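Local coordinates for DUF3863 domain-containing protein (Parabacteroides distasonis, PDB 3LM3) that is of unknown function but is probably a glycoside hydrolase or deacetylase, at residues Met28-Pro33 and Glu287-His292; Asp49-Glu54 and Lys86-Ile91; Thr24-Ile29 and Thr107-Tyr112. One frame throughout, in Å; residues are numbered along the deposited sequence. Where two conformers were deposited one is given.

Interaction 1: residues Met28-Pro33 and Glu287-His292; sequences MIRTTP and EAQMVH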
loop_
_atom_site.group_PDB
_atom_site.type_symbol
_atom_site.label_atom_id
_atom_site.label_comp_id
_atom_site.label_asym_id
_atom_site.label_seq_id
_atom_site.Cartn_x
_atom_site.Cartn_y
_atom_site.Cartn_z
HETATM N N MSE A 28 -4.035 10.707 -6.425
HETATM C CA MSE A 28 -4.562 10.091 -7.636
HETATM C C MSE A 28 -5.457 11.064 -8.399
HETATM O O MSE A 28 -6.323 11.733 -7.797
HETATM C CB MSE A 28 -5.367 8.847 -7.317
HETATM C CG MSE A 28 -5.957 8.134 -8.493
HETATM SE SE MSE A 28 -7.017 6.628 -7.894
HETATM C CE MSE A 28 -7.157 5.726 -9.605
ATOM N N ILE A 29 -5.232 11.142 -9.703
ATOM C CA ILE A 29 -6.029 11.942 -10.633
ATOM C C ILE A 29 -6.717 10.980 -11.616
ATOM O O ILE A 29 -6.088 10.112 -12.203
ATOM C CB ILE A 29 -5.164 12.916 -11.434
ATOM C CG1 ILE A 29 -4.270 13.779 -10.532
ATOM C CG2 ILE A 29 -6.050 13.787 -12.354
ATOM C CD1 ILE A 29 -4.968 14.614 -9.550
ATOM N N ARG A 30 -8.028 11.137 -11.821
ATOM C CA ARG A 30 -8.826 10.193 -12.625
ATOM C C ARG A 30 -10.007 10.913 -13.253
ATOM O O ARG A 30 -10.246 12.067 -12.929
ATOM C CB ARG A 30 -9.289 9.015 -11.747
ATOM C CG ARG A 30 -10.252 9.387 -10.647
ATOM C CD ARG A 30 -10.230 8.407 -9.501
ATOM N NE ARG A 30 -11.396 8.578 -8.660
ATOM C CZ ARG A 30 -11.597 7.917 -7.526
ATOM N NH1 ARG A 30 -10.673 7.091 -7.051
ATOM N NH2 ARG A 30 -12.759 8.097 -6.879
ATOM N N THR A 31 -10.740 10.239 -14.150
ATOM C CA THR A 31 -11.984 10.747 -14.719
ATOM C C THR A 31 -13.191 9.986 -14.194
ATOM O O THR A 31 -14.305 10.485 -14.252
ATOM C CB THR A 31 -12.018 10.769 -16.266
ATOM O OG1 THR A 31 -12.432 9.494 -16.795
ATOM C CG2 THR A 31 -10.694 11.257 -16.896
ATOM N N THR A 32 -12.983 8.769 -13.733
ATOM C CA THR A 32 -14.005 7.921 -13.095
ATOM C C THR A 32 -13.268 7.068 -12.050
ATOM O O THR A 32 -12.019 6.989 -12.090
ATOM C CB THR A 32 -14.732 6.999 -14.100
ATOM O OG1 THR A 32 -13.814 6.003 -14.588
ATOM C CG2 THR A 32 -15.316 7.746 -15.278
ATOM N N PRO A 33 -13.977 6.445 -11.084
ATOM C CA PRO A 33 -13.248 5.896 -9.958
ATOM C C PRO A 33 -12.353 4.700 -10.206
ATOM O O PRO A 33 -11.281 4.618 -9.610
ATOM C CB PRO A 33 -14.348 5.524 -8.951
ATOM C CG PRO A 33 -15.445 6.446 -9.260
ATOM C CD PRO A 33 -15.409 6.611 -10.761
ATOM N N GLU A 287 -7.113 10.376 -2.940
ATOM C CA GLU A 287 -7.644 10.721 -4.241
ATOM C C GLU A 287 -8.009 12.198 -4.280
ATOM O O GLU A 287 -8.654 12.708 -3.359
ATOM C CB GLU A 287 -8.867 9.883 -4.534
ATOM C CG GLU A 287 -8.627 8.375 -4.600
ATOM C CD GLU A 287 -8.492 7.669 -3.255
ATOM O OE1 GLU A 287 -8.799 8.238 -2.172
ATOM O OE2 GLU A 287 -8.149 6.474 -3.274
ATOM N N ALA A 288 -7.560 12.877 -5.332
ATOM C CA ALA A 288 -7.826 14.313 -5.492
ATOM C C ALA A 288 -9.322 14.620 -5.414
ATOM O O ALA A 288 -9.715 15.670 -4.901
ATOM C CB ALA A 288 -7.261 14.806 -6.787
ATOM N N GLN A 289 -10.146 13.725 -5.936
ATOM C CA GLN A 289 -11.592 13.952 -5.959
ATOM C C GLN A 289 -12.208 14.068 -4.570
ATOM O O GLN A 289 -13.373 14.496 -4.444
ATOM C CB GLN A 289 -12.311 12.892 -6.790
ATOM C CG GLN A 289 -12.169 11.430 -6.367
ATOM C CD GLN A 289 -12.933 11.055 -5.116
ATOM O OE1 GLN A 289 -12.361 10.932 -4.053
ATOM N NE2 GLN A 289 -14.257 10.878 -5.239
HETATM N N MSE A 290 -11.466 13.722 -3.519
HETATM C CA MSE A 290 -12.012 13.826 -2.157
HETATM C C MSE A 290 -12.360 15.253 -1.803
HETATM O O MSE A 290 -13.307 15.508 -1.010
HETATM C CB MSE A 290 -11.058 13.262 -1.098
HETATM C CG MSE A 290 -11.013 11.770 -1.059
HETATM SE SE MSE A 290 -9.993 10.989 0.362
HETATM C CE MSE A 290 -8.435 12.129 0.165
ATOM N N VAL A 291 -11.634 16.212 -2.360
ATOM C CA VAL A 291 -11.921 17.645 -2.112
ATOM C C VAL A 291 -13.356 17.955 -2.554
ATOM O O VAL A 291 -14.103 18.638 -1.846
ATOM C CB VAL A 291 -10.893 18.556 -2.830
ATOM C CG1 VAL A 291 -11.397 19.980 -2.996
ATOM C CG2 VAL A 291 -9.534 18.475 -2.130
ATOM N N HIS A 292 -13.750 17.441 -3.710
ATOM C CA HIS A 292 -15.124 17.639 -4.206
ATOM C C HIS A 292 -16.137 16.797 -3.426
ATOM O O HIS A 292 -17.247 17.274 -3.086
ATOM C CB HIS A 292 -15.222 17.269 -5.681
ATOM C CG HIS A 292 -16.494 17.704 -6.324
ATOM N ND1 HIS A 292 -16.673 18.990 -6.771
ATOM C CD2 HIS A 292 -17.640 17.037 -6.613
ATOM C CE1 HIS A 292 -17.879 19.104 -7.300
ATOM N NE2 HIS A 292 -18.479 17.933 -7.220
HETATM O O HOH W 1 -9.160 11.637 -7.751
#
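Arg30 lays the flat end of its side chain obliquely across Gln289, with guanidinium and amide planes turned 40° apart. Gln289 CG sits over one face of the guanidinium, 3.4 Å from Arg30 NH2. Glu287 CB lies over the same face, toward its rim, and Glu287 CG comes within 3.4 Å of Arg30 NH1. Pro33 CA lies against the opposite face, again toward the rim. The first torsion of Arg30 (chi1 66°) places CG between the backbone N and the carbonyl carbon, and the chain then runs extended to NE, carrying the charge across to Gln289. Arg30 NE forms a salt bridge with Glu47, whose other carboxylate oxygen accepts from Gln289 NE2; that amide also bonds Glu293. Glu287, by contrast, turns its carboxylate to Tyr112, leaving OE2 4.6 Å from Arg30 NH1, beyond a salt bridge.

Beside these side chains, strands 21-29 and 280-287 run parallel, Met28 paired with Glu287, consistent with the barrel expected of the glycoside hydrolase/deacetylase clan. Ala288 N donates to Met28 O at 3.0 Å. Water 1 donates to the same carbonyl oxygen of Met28 at 2.8 Å and accepts from Gln289 N, bridging the strand end to the turn from Glu287 to Met290 that leads into helix 290-294. Ile29 CD1 meets Ala288 CB at 3.6 Å, while the selenium of Met28, a selenomethionine, lies near Glu287 CG. Were Arg30 replaced by an alanine, Glu47 would probably lose a cationic mate and a gap open between Pro33 and the side chains of Glu287 and Gln289.

Interaction 2: residues Asp49-Glu54 and Lys86-Ile91; sequences DWHTLE and KNYREI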
loop_
_atom_site.group_PDB
_atom_site.type_symbol
_atom_site.label_atom_id
_atom_site.label_comp_id
_atom_site.label_asym_id
_atom_site.label_seq_id
_atom_site.Cartn_x
_atom_site.Cartn_y
_atom_site.Cartn_z
ATOM N N ASP A 49 -16.080 16.819 -13.242
ATOM C CA ASP A 49 -16.300 18.040 -12.508
ATOM C C ASP A 49 -15.739 18.006 -11.097
ATOM O O ASP A 49 -15.674 19.026 -10.427
ATOM C CB ASP A 49 -17.799 18.359 -12.472
ATOM C CG ASP A 49 -18.393 18.613 -13.854
ATOM O OD1 ASP A 49 -17.666 18.903 -14.837
ATOM O OD2 ASP A 49 -19.637 18.516 -13.966
ATOM N N TRP A 50 -15.277 16.830 -10.647
ATOM C CA TRP A 50 -14.722 16.641 -9.315
ATOM C C TRP A 50 -13.206 16.895 -9.287
ATOM O O TRP A 50 -12.579 16.832 -8.218
ATOM C CB TRP A 50 -14.983 15.212 -8.815
ATOM C CG TRP A 50 -16.433 14.806 -8.722
ATOM C CD1 TRP A 50 -17.442 15.184 -9.531
ATOM C CD2 TRP A 50 -16.993 13.908 -7.767
ATOM N NE1 TRP A 50 -18.621 14.588 -9.131
ATOM C CE2 TRP A 50 -18.367 13.796 -8.048
ATOM C CE3 TRP A 50 -16.469 13.205 -6.690
ATOM C CZ2 TRP A 50 -19.221 13.000 -7.280
ATOM C CZ3 TRP A 50 -17.326 12.417 -5.932
ATOM C CH2 TRP A 50 -18.667 12.329 -6.233
ATOM N N HIS A 51 -12.640 17.185 -10.466
ATOM C CA HIS A 51 -11.217 17.410 -10.644
ATOM C C HIS A 51 -11.032 18.831 -11.147
ATOM O O HIS A 51 -11.441 19.164 -12.250
ATOM C CB HIS A 51 -10.591 16.398 -11.606
ATOM C CG HIS A 51 -10.544 15.010 -11.047
ATOM N ND1 HIS A 51 -11.622 14.157 -11.064
ATOM C CD2 HIS A 51 -9.570 14.373 -10.354
ATOM C CE1 HIS A 51 -11.297 13.037 -10.429
ATOM N NE2 HIS A 51 -10.051 13.141 -9.996
ATOM N N THR A 52 -10.431 19.671 -10.320
ATOM C CA THR A 52 -10.176 21.068 -10.666
ATOM C C THR A 52 -8.732 21.414 -10.323
ATOM O O THR A 52 -8.123 20.840 -9.398
ATOM C CB THR A 52 -11.110 22.077 -9.970
ATOM O OG1 THR A 52 -10.791 22.144 -8.583
ATOM C CG2 THR A 52 -12.574 21.713 -10.191
ATOM N N LEU A 53 -8.192 22.387 -11.052
ATOM C CA LEU A 53 -6.877 22.907 -10.739
ATOM C C LEU A 53 -6.826 23.445 -9.314
ATOM O O LEU A 53 -5.911 23.144 -8.577
ATOM C CB LEU A 53 -6.507 24.009 -11.726
ATOM C CG LEU A 53 -5.223 24.807 -11.412
ATOM C CD1 LEU A 53 -3.959 23.911 -11.351
ATOM C CD2 LEU A 53 -5.059 25.931 -12.439
ATOM N N GLU A 54 -7.813 24.237 -8.920
ATOM C CA GLU A 54 -7.780 24.792 -7.568
ATOM C C GLU A 54 -7.821 23.712 -6.505
ATOM O O GLU A 54 -7.170 23.852 -5.467
ATOM C CB GLU A 54 -8.884 25.815 -7.309
ATOM C CG GLU A 54 -9.119 26.164 -5.780
ATOM C CD GLU A 54 -7.859 26.629 -4.965
ATOM O OE1 GLU A 54 -6.686 26.508 -5.414
ATOM O OE2 GLU A 54 -8.059 27.108 -3.823
ATOM N N LYS A 86 -10.208 21.259 -20.518
ATOM C CA LYS A 86 -9.382 22.288 -19.920
ATOM C C LYS A 86 -8.938 21.955 -18.490
ATOM O O LYS A 86 -7.773 22.183 -18.121
ATOM C CB LYS A 86 -10.133 23.612 -19.955
ATOM C CG LYS A 86 -9.449 24.741 -19.223
ATOM C CD LYS A 86 -10.172 26.064 -19.460
ATOM C CE LYS A 86 -9.549 27.165 -18.620
ATOM N NZ LYS A 86 -10.110 28.504 -18.912
ATOM N N ASN A 87 -9.830 21.385 -17.676
ATOM C CA ASN A 87 -9.455 21.028 -16.307
ATOM C C ASN A 87 -8.308 20.028 -16.254
ATOM O O ASN A 87 -7.355 20.197 -15.480
ATOM C CB ASN A 87 -10.640 20.552 -15.461
ATOM C CG ASN A 87 -11.291 19.291 -15.980
ATOM O OD1 ASN A 87 -11.553 19.146 -17.187
ATOM N ND2 ASN A 87 -11.626 18.402 -15.061
ATOM N N TYR A 88 -8.395 18.986 -17.075
ATOM C CA TYR A 88 -7.349 17.971 -17.084
ATOM C C TYR A 88 -6.074 18.526 -17.657
ATOM O O TYR A 88 -5.003 18.211 -17.163
ATOM C CB TYR A 88 -7.788 16.680 -17.761
ATOM C CG TYR A 88 -8.763 15.944 -16.875
ATOM C CD1 TYR A 88 -8.356 15.336 -15.698
ATOM C CD2 TYR A 88 -10.120 15.923 -17.169
ATOM C CE1 TYR A 88 -9.251 14.688 -14.853
ATOM C CE2 TYR A 88 -11.014 15.288 -16.330
ATOM C CZ TYR A 88 -10.595 14.668 -15.189
ATOM O OH TYR A 88 -11.488 14.037 -14.333
ATOM N N ARG A 89 -6.157 19.383 -18.656
ATOM C CA ARG A 89 -4.947 20.017 -19.194
ATOM C C ARG A 89 -4.264 20.878 -18.117
ATOM O O ARG A 89 -3.038 20.794 -17.934
ATOM C CB ARG A 89 -5.260 20.847 -20.435
ATOM C CG ARG A 89 -4.036 21.485 -21.064
ATOM C CD ARG A 89 -4.326 21.957 -22.492
ATOM N NE ARG A 89 -5.687 22.496 -22.636
ATOM C CZ ARG A 89 -6.114 23.617 -22.061
ATOM N NH1 ARG A 89 -5.293 24.326 -21.286
ATOM N NH2 ARG A 89 -7.363 24.030 -22.255
ATOM N N GLU A 90 -5.056 21.678 -17.405
ATOM C CA GLU A 90 -4.553 22.537 -16.328
ATOM C C GLU A 90 -3.932 21.732 -15.200
ATOM O O GLU A 90 -2.882 22.086 -14.652
ATOM C CB GLU A 90 -5.661 23.431 -15.753
ATOM C CG GLU A 90 -6.151 24.526 -16.688
ATOM C CD GLU A 90 -7.312 25.336 -16.098
ATOM O OE1 GLU A 90 -8.091 24.837 -15.241
ATOM O OE2 GLU A 90 -7.466 26.488 -16.511
ATOM N N ILE A 91 -4.574 20.633 -14.830
ATOM C CA ILE A 91 -4.026 19.769 -13.797
ATOM C C ILE A 91 -2.705 19.156 -14.248
ATOM O O ILE A 91 -1.739 19.122 -13.464
ATOM C CB ILE A 91 -5.038 18.667 -13.371
ATOM C CG1 ILE A 91 -6.171 19.313 -12.589
ATOM C CG2 ILE A 91 -4.346 17.604 -12.550
ATOM C CD1 ILE A 91 -7.432 18.396 -12.477
HETATM O O HOH W 2 -9.683 23.414 -13.294
#
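His51 meets helix 86-102 with both its backbone and its side chain. Its carbonyl oxygen accepts a hydrogen bond from Asn87 ND2 at 2.9 Å; the bond is fairly straight, the acceptor lies close to the amide plane of Asn87, and the donor is tilted 24° from the carbonyl plane. The amide gets there because Asn87 holds CG between its backbone N and carbonyl carbon, chi1 63°, which also brings ND2 over one face of the neighbouring Tyr88 ring, toward its rim. The imidazole lies obliquely to that tyrosine, planes 36° apart, with His51 CB 3.9 Å from Tyr88 CE1. His51 ND1 bonds the carbonyl of Glu47, and Tyr88 OH that of Arg30. Ile91 lies alongside and touches three consecutive residues: its CD1 packs 3.8 Å from His51 CB and also nears the backbone of Thr52, while its CG1 is 4.0 Å from Leu53 N.

The joint lies where helix 53-64 begins. Thr52 is its N-cap, with OG1 bonded to Gly55 N, and the opening turn packs against the first turns of helix 86-102. Helix 53-64 comes after strand 21-29 of the parallel sheet, and helix 86-102 after strand 73-76 and the short helix 78-82. Leu53 crosses Glu90 at about a right angle. Its CB stands 3.9 Å from Glu90 OE1, and its CD1 approaches Glu90 O. Water 2 accepts from Leu53 N at 2.9 Å and donates to Glu90 OE1, also at 2.9 Å. This links a first-turn N-H of one helix to a carboxylate of the other, where the helix start would probably help stabilise the negative charge.

Interaction 3: residues Thr24-Ile29 and Thr107-Tyr112; sequences TLCIMI and TYFPGY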
loop_
_atom_site.group_PDB
_atom_site.type_symbol
_atom_site.label_atom_id
_atom_site.label_comp_id
_atom_site.label_asym_id
_atom_site.label_seq_id
_atom_site.Cartn_x
_atom_site.Cartn_y
_atom_site.Cartn_z
ATOM N N THR A 24 5.422 7.946 2.210
ATOM C CA THR A 24 5.228 8.063 0.774
ATOM C C THR A 24 3.750 8.280 0.501
ATOM O O THR A 24 2.936 7.377 0.735
ATOM C CB THR A 24 5.741 6.845 0.019
ATOM O OG1 THR A 24 5.095 5.647 0.474
ATOM C CG2 THR A 24 7.255 6.667 0.177
ATOM N N LEU A 25 3.394 9.462 0.008
ATOM C CA LEU A 25 2.039 9.802 -0.384
ATOM C C LEU A 25 1.913 9.817 -1.890
ATOM O O LEU A 25 2.802 10.294 -2.605
ATOM C CB LEU A 25 1.674 11.204 0.106
ATOM C CG LEU A 25 0.357 11.801 -0.402
ATOM C CD1 LEU A 25 -0.844 11.006 0.099
ATOM C CD2 LEU A 25 0.241 13.291 0.010
ATOM N N CYS A 26 0.804 9.301 -2.372
ATOM C CA CYS A 26 0.367 9.481 -3.752
ATOM C C CYS A 26 -0.990 10.179 -3.773
ATOM O O CYS A 26 -1.883 9.847 -2.977
ATOM C CB CYS A 26 0.247 8.148 -4.459
ATOM S SG CYS A 26 -0.609 8.192 -6.069
ATOM N N ILE A 27 -1.112 11.169 -4.648
ATOM C CA ILE A 27 -2.403 11.792 -4.969
ATOM C C ILE A 27 -2.838 11.286 -6.344
ATOM O O ILE A 27 -2.056 11.401 -7.325
ATOM C CB ILE A 27 -2.346 13.349 -4.933
ATOM C CG1 ILE A 27 -2.002 13.827 -3.528
ATOM C CG2 ILE A 27 -3.698 13.942 -5.397
ATOM C CD1 ILE A 27 -1.804 15.296 -3.423
HETATM N N MSE A 28 -4.035 10.707 -6.425
HETATM C CA MSE A 28 -4.562 10.091 -7.636
HETATM C C MSE A 28 -5.457 11.064 -8.399
HETATM O O MSE A 28 -6.323 11.733 -7.797
HETATM C CB MSE A 28 -5.367 8.847 -7.317
HETATM C CG MSE A 28 -5.957 8.134 -8.493
HETATM SE SE MSE A 28 -7.017 6.628 -7.894
HETATM C CE MSE A 28 -7.157 5.726 -9.605
ATOM N N ILE A 29 -5.232 11.142 -9.703
ATOM C CA ILE A 29 -6.029 11.942 -10.633
ATOM C C ILE A 29 -6.717 10.980 -11.616
ATOM O O ILE A 29 -6.088 10.112 -12.203
ATOM C CB ILE A 29 -5.164 12.916 -11.434
ATOM C CG1 ILE A 29 -4.270 13.779 -10.532
ATOM C CG2 ILE A 29 -6.050 13.787 -12.354
ATOM C CD1 ILE A 29 -4.968 14.614 -9.550
ATOM N N THR A 107 3.398 9.585 -12.355
ATOM C CA THR A 107 3.313 8.239 -12.888
ATOM C C THR A 107 1.894 7.779 -13.139
ATOM O O THR A 107 0.932 8.537 -13.034
ATOM C CB THR A 107 4.089 7.221 -11.974
ATOM O OG1 THR A 107 4.342 6.036 -12.741
ATOM C CG2 THR A 107 3.302 6.904 -10.670
ATOM N N TYR A 108 1.802 6.547 -13.624
ATOM C CA TYR A 108 0.561 5.884 -14.036
ATOM C C TYR A 108 -0.092 5.195 -12.847
ATOM O O TYR A 108 0.571 4.500 -12.061
ATOM C CB TYR A 108 0.894 4.859 -15.129
ATOM C CG TYR A 108 -0.276 4.212 -15.834
ATOM C CD1 TYR A 108 -1.375 4.945 -16.192
ATOM C CD2 TYR A 108 -0.263 2.856 -16.164
ATOM C CE1 TYR A 108 -2.476 4.342 -16.850
ATOM C CE2 TYR A 108 -1.339 2.269 -16.841
ATOM C CZ TYR A 108 -2.451 3.031 -17.157
ATOM O OH TYR A 108 -3.601 2.558 -17.793
ATOM N N PHE A 109 -1.413 5.357 -12.747
ATOM C CA PHE A 109 -2.262 4.774 -11.686
ATOM C C PHE A 109 -3.487 4.176 -12.365
ATOM O O PHE A 109 -4.527 4.832 -12.466
ATOM C CB PHE A 109 -2.672 5.854 -10.670
ATOM C CG PHE A 109 -3.127 5.326 -9.339
ATOM C CD1 PHE A 109 -3.964 4.250 -9.234
ATOM C CD2 PHE A 109 -2.723 5.941 -8.174
ATOM C CE1 PHE A 109 -4.382 3.772 -7.978
ATOM C CE2 PHE A 109 -3.117 5.485 -6.936
ATOM C CZ PHE A 109 -3.947 4.377 -6.841
ATOM N N PRO A 110 -3.376 2.907 -12.839
ATOM C CA PRO A 110 -4.434 2.289 -13.656
ATOM C C PRO A 110 -5.644 1.778 -12.871
ATOM O O PRO A 110 -6.016 0.614 -12.986
ATOM C CB PRO A 110 -3.689 1.144 -14.362
ATOM C CG PRO A 110 -2.573 0.830 -13.491
ATOM C CD PRO A 110 -2.124 2.151 -12.944
ATOM N N GLY A 111 -6.278 2.639 -12.079
ATOM C CA GLY A 111 -7.637 2.345 -11.583
ATOM C C GLY A 111 -7.780 1.222 -10.583
ATOM O O GLY A 111 -8.839 0.597 -10.502
ATOM N N TYR A 112 -6.718 0.987 -9.839
ATOM C CA TYR A 112 -6.609 0.056 -8.703
ATOM C C TYR A 112 -6.557 -1.424 -9.042
ATOM O O TYR A 112 -5.817 -2.167 -8.393
ATOM C CB TYR A 112 -7.746 0.255 -7.688
ATOM C CG TYR A 112 -7.977 1.627 -7.119
ATOM C CD1 TYR A 112 -7.236 2.113 -6.067
ATOM C CD2 TYR A 112 -8.976 2.437 -7.632
ATOM C CE1 TYR A 112 -7.526 3.393 -5.514
ATOM C CE2 TYR A 112 -9.271 3.678 -7.092
ATOM C CZ TYR A 112 -8.559 4.124 -6.034
ATOM O OH TYR A 112 -8.910 5.345 -5.482
#
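The ends of the next-but-one parallel strands 21-29 and 105-108, with strand 73-76 between them, meet here through side chains on one face of the sheet, an arrangement consistent with a barrel. Phe109, just past its strand, is central. Met28 reaches over one face of the phenyl ring: its selenium stands 3.9 Å from the centroid of the Phe109 ring and only 11° off the normal, a Met-aromatic contact, while CG makes a CH-pi approach to the same face. Cys26 comes from another quarter, with SG in the ring plane at the edge, 3.7 Å from Phe109 CD2. The extended methionine chain ends in CE, which lies 3.5 Å from Phe109 CD1 and 4.3 Å from the centroid of the Tyr112 ring, over its face. Between the rings the backbone doubles back through an inverse gamma turn centred on Pro110, then Gly111 at positive phi; Gly111 CA lies 3.9 Å from Met28 CE.

Tyr112 brings its phenol end to the selenium, with OH 3.3 Å from Met28 SE, but the hydroxyl is hydrogen-bonded to Glu287. Cohesion across the contact therefore rests on dispersion between polarisable sulfur or selenium and aromatic rings.

From the N terminus, the chain first lays down strand 21-29 and the loop after it, which supply one side of interactions 1 and 3 and share Met28 and Ile29. Interaction 2 closes the shortest loop, joining the starts of helices 53-64 and 86-102. Interaction 3 closes a wider one, bringing the end of strand 105-108 back to the first strand, and interaction 1 the widest, returning from strand 280-287. Interaction 2 lies within the loops of both others, which start from the same stretch. All three contacts touch one another, so the strand ends of the parallel sheet and the outer helices are tied together.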